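PDB 5H2D: KLLA0C04147p from Kluyveromyces lactis, which binds ergosterol in the pocket of its OSBP-related domain, the part present here, and probably transfers sterols between membranes. Local coordinates for residues 128-133 against 352-357. Sequence-based numbering, arbitrary orientation.
Sequences TFEYSR and DTRLRP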
ATOM      1  N   THR A 128      -0.553 -14.737   3.096  1.00  9.40           N
ATOM      2  CA  THR A 128      -1.686 -13.846   2.939  1.00 10.20           C
ATOM      3  C   THR A 128      -1.691 -12.813   4.054  1.00  9.55           C
ATOM      4  O   THR A 128      -1.039 -12.976   5.082  1.00  9.17           O
ATOM      5  CB  THR A 128      -3.020 -14.609   2.959  1.00 10.25           C
ATOM      6  OG1 THR A 128      -3.122 -15.346   4.192  1.00 10.56           O
ATOM      7  CG2 THR A 128      -3.100 -15.586   1.802  1.00 10.68           C
ATOM      8  N   PHE A 129      -2.441 -11.737   3.839  1.00  8.96           N
ATOM      9  CA  PHE A 129      -2.657 -10.787   4.919  1.00  8.22           C
ATOM     10  C   PHE A 129      -4.032 -10.163   4.742  1.00  8.87           C
ATOM     11  O   PHE A 129      -4.364  -9.670   3.663  1.00  9.69           O
ATOM     12  CB  PHE A 129      -1.555  -9.707   4.971  1.00  9.18           C
ATOM     13  CG  PHE A 129      -1.822  -8.618   6.001  1.00  9.05           C
ATOM     14  CD1 PHE A 129      -1.808  -8.915   7.358  1.00  9.29           C
ATOM     15  CD2 PHE A 129      -2.099  -7.311   5.613  1.00  9.12           C
ATOM     16  CE1 PHE A 129      -2.077  -7.935   8.299  1.00 10.29           C
ATOM     17  CE2 PHE A 129      -2.357  -6.326   6.559  1.00 10.03           C
ATOM     18  CZ  PHE A 129      -2.347  -6.645   7.903  1.00  9.45           C
ATOM     19  N   GLU A 130      -4.837 -10.215   5.797  1.00 10.31           N
ATOM     20  CA  GLU A 130      -6.144  -9.577   5.803  1.00 11.04           C
ATOM     21  C   GLU A 130      -6.157  -8.441   6.810  1.00  9.58           C
ATOM     22  O   GLU A 130      -5.423  -8.462   7.804  1.00  9.85           O
ATOM     23  CB  GLU A 130      -7.241 -10.575   6.164  1.00 12.09           C
ATOM     24  CG  GLU A 130      -7.032 -11.207   7.528  1.00 11.06           C
ATOM     25  CD  GLU A 130      -8.322 -11.811   8.085  1.00 11.02           C
ATOM     26  OE1 GLU A 130      -8.975 -11.123   8.899  1.00 13.41           O
ATOM     27  OE2 GLU A 130      -8.669 -12.949   7.675  1.00 13.55           O
ATOM     28  N   TYR A 131      -6.993  -7.441   6.544  1.00  9.93           N
ATOM     29  CA  TYR A 131      -7.143  -6.318   7.469  1.00  9.03           C
ATOM     30  C   TYR A 131      -8.476  -5.647   7.177  1.00 12.78           C
ATOM     31  O   TYR A 131      -8.671  -5.092   6.089  1.00 11.93           O
ATOM     32  CB  TYR A 131      -5.978  -5.339   7.316  1.00 10.60           C
ATOM     33  CG  TYR A 131      -5.948  -4.135   8.232  1.00 10.03           C
ATOM     34  CD1 TYR A 131      -5.442  -4.239   9.525  1.00 12.05           C
ATOM     35  CD2 TYR A 131      -6.351  -2.881   7.780  1.00 11.22           C
ATOM     36  CE1 TYR A 131      -5.374  -3.130  10.359  1.00 12.25           C
ATOM     37  CE2 TYR A 131      -6.280  -1.760   8.605  1.00 10.48           C
ATOM     38  CZ  TYR A 131      -5.793  -1.894   9.886  1.00 12.10           C
ATOM     39  OH  TYR A 131      -5.714  -0.790  10.693  1.00 11.90           O
ATOM     40  N   SER A 132      -9.397  -5.706   8.136  1.00 11.33           N
ATOM     41  CA  SER A 132     -10.679  -5.036   7.990  1.00 12.50           C
ATOM     42  C   SER A 132     -10.812  -3.964   9.056  1.00 10.32           C
ATOM     43  O   SER A 132     -10.254  -4.076  10.153  1.00 12.82           O
ATOM     44  CB  SER A 132     -11.836  -6.030   8.094  1.00 11.32           C
ATOM     45  OG  SER A 132     -11.770  -6.985   7.049  1.00 14.42           O
ATOM     46  N   ARG A 133     -11.550  -2.905   8.718  1.00 12.90           N
ATOM     47  CA  ARG A 133     -11.761  -1.789   9.635  1.00 14.91           C
ATOM     48  C   ARG A 133     -13.262  -1.583   9.766  1.00 18.25           C
ATOM     49  O   ARG A 133     -13.880  -0.897   8.941  1.00 17.77           O
ATOM     50  CB  ARG A 133     -11.045  -0.535   9.147  1.00 15.73           C
ATOM     51  CG  ARG A 133      -9.524  -0.581   9.358  1.00 13.90           C
ATOM     52  CD  ARG A 133      -9.133  -0.478  10.819  1.00 14.64           C
ATOM     53  NE  ARG A 133      -9.471   0.841  11.344  1.00 15.24           N
ATOM     54  CZ  ARG A 133      -8.627   1.860  11.442  1.00 15.91           C
ATOM     55  NH1 ARG A 133      -7.357   1.727  11.073  1.00 13.89           N
ATOM     56  NH2 ARG A 133      -9.053   3.025  11.915  1.00 19.58           N
ATOM     57  N   ASP A 352      -1.730 -16.325   7.317  1.00 10.58           N
ATOM     58  CA  ASP A 352      -1.753 -14.889   7.586  1.00  9.99           C
ATOM     59  C   ASP A 352      -0.436 -14.418   8.194  1.00 10.83           C
ATOM     60  O   ASP A 352       0.136 -15.075   9.070  1.00 11.05           O
ATOM     61  CB  ASP A 352      -2.908 -14.507   8.514  1.00 11.69           C
ATOM     62  CG  ASP A 352      -3.091 -12.994   8.603  1.00 10.17           C
ATOM     63  OD1 ASP A 352      -3.746 -12.424   7.696  1.00 10.72           O
ATOM     64  OD2 ASP A 352      -2.561 -12.375   9.554  1.00 11.08           O
ATOM     65  N   THR A 353       0.028 -13.248   7.731  1.00  9.33           N
ATOM     66  CA  THR A 353       1.286 -12.665   8.198  1.00  9.26           C
ATOM     67  C   THR A 353       1.371 -12.541   9.718  1.00 10.23           C
ATOM     68  O   THR A 353       2.465 -12.666  10.285  1.00 10.51           O
ATOM     69  CB  THR A 353       1.475 -11.283   7.558  1.00  9.04           C
ATOM     70  OG1 THR A 353       1.460 -11.429   6.130  1.00  9.36           O
ATOM     71  CG2 THR A 353       2.810 -10.627   8.022  1.00  9.87           C
ATOM     72  N   ARG A 354       0.242 -12.294  10.400  1.00 10.73           N
ATOM     73  CA  ARG A 354       0.295 -12.191  11.862  1.00 11.04           C
ATOM     74  C   ARG A 354       0.844 -13.462  12.498  1.00 10.88           C
ATOM     75  O   ARG A 354       1.394 -13.413  13.604  1.00 12.52           O
ATOM     76  CB  ARG A 354      -1.089 -11.889  12.427  1.00 10.86           C
ATOM     77  CG  ARG A 354      -1.587 -10.507  12.087  1.00  9.62           C
ATOM     78  CD  ARG A 354      -3.047 -10.413  12.457  1.00 10.60           C
ATOM     79  NE  ARG A 354      -3.665  -9.166  12.028  1.00 10.97           N
ATOM     80  CZ  ARG A 354      -4.233  -9.001  10.845  1.00  8.85           C
ATOM     81  NH1 ARG A 354      -4.231  -9.994   9.970  1.00 10.53           N
ATOM     82  NH2 ARG A 354      -4.816  -7.853  10.541  1.00  9.40           N
ATOM     83  N   LEU A 355       0.714 -14.597  11.821  1.00 11.16           N
ATOM     84  CA  LEU A 355       1.193 -15.869  12.348  1.00 11.76           C
ATOM     85  C   LEU A 355       2.610 -16.189  11.918  1.00 11.50           C
ATOM     86  O   LEU A 355       3.134 -17.246  12.298  1.00 11.84           O
ATOM     87  CB  LEU A 355       0.268 -17.007  11.903  1.00 11.91           C
ATOM     88  CG  LEU A 355      -1.193 -16.783  12.263  1.00 13.08           C
ATOM     89  CD1 LEU A 355      -2.090 -17.886  11.716  1.00 14.73           C
ATOM     90  CD2 LEU A 355      -1.342 -16.656  13.775  1.00 16.60           C
ATOM     91  N   ARG A 356       3.235 -15.321  11.130  1.00  9.55           N
ATOM     92  CA  ARG A 356       4.573 -15.605  10.625  1.00 11.30           C
ATOM     93  C   ARG A 356       5.599 -15.510  11.751  1.00 13.89           C
ATOM     94  O   ARG A 356       5.745 -14.442  12.355  1.00 11.68           O
ATOM     95  CB  ARG A 356       4.919 -14.661   9.474  1.00 10.16           C
ATOM     96  CG  ARG A 356       6.210 -15.069   8.848  1.00 12.43           C
ATOM     97  CD  ARG A 356       6.613 -14.242   7.649  1.00 11.65           C
ATOM     98  NE  ARG A 356       7.979 -14.622   7.324  1.00 11.22           N
ATOM     99  CZ  ARG A 356       8.571 -14.433   6.152  1.00 12.01           C
ATOM    100  NH1 ARG A 356       7.915 -13.876   5.139  1.00 11.74           N
ATOM    101  NH2 ARG A 356       9.832 -14.824   6.001  1.00 12.25           N
ATOM    102  N   PRO A 357       6.322 -16.593  12.073  1.00 11.21           N
ATOM    103  CA  PRO A 357       7.054 -16.648  13.347  1.00 10.88           C
ATOM    104  C   PRO A 357       8.372 -15.898  13.369  1.00 11.19           C
ATOM    105  O   PRO A 357       8.768 -15.412  14.439  1.00 12.95           O
ATOM    106  CB  PRO A 357       7.275 -18.158  13.552  1.00 13.54           C
ATOM    107  CG  PRO A 357       7.247 -18.746  12.191  1.00 14.58           C
ATOM    108  CD  PRO A 357       6.218 -17.914  11.433  1.00 10.45           C
TER
HETATM  109  O   HOH W   1      -4.856 -13.842   5.663  1.00 11.25           O
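R354 reaches along the edge of strand 128-133 and grips the backbone carbonyl of E130 with two nitrogens, NH1 and NH2 each lying 2.9 Å from E130 O. That oxygen sits in the guanidinium plane; arginine suits the place because its long, extended chain carries two donors to one buried carbonyl. The F129 ring comes in obliquely and sets CE1 over the rim of one guanidinium face, 3.4 Å from R354 NH1, an apolar C-H that packs without competing for the N-H groups. Y131 offers CD1 to NH2 from the edge.

D352 serves both partners, its short carboxylate having one oxygen for each. With CG anti to its backbone N (chi1 -170°), OD1 accepts from E130 N at 3.1 Å, and OD2 forms a salt bridge with R354 NH1 at 2.9 Å. R354 N reaches OD2 from the opposite face, closing an Asx turn at the start of the 3-10 segment 353-355. A leucine in place of R354 would probably leave E130 O without its two donors and the D352 carboxylate without its countercharge.

Farther along, T353 N donates to T128 O at 2.9 Å. A water donates to D352 OD1 and also bonds T128 OG1, which hydrogen-bonds to T351 OG1 as well. T353 OG1 also bonds to E127, and the E130 carboxylate turns to Y419, R423 and Y25. The arrangement is a single beta bridge, T128 with D352, followed by an Asx turn, fastening the loop before helix 357-363 to an edge of the antiparallel strands in the sterol-binding OSBP-related fold.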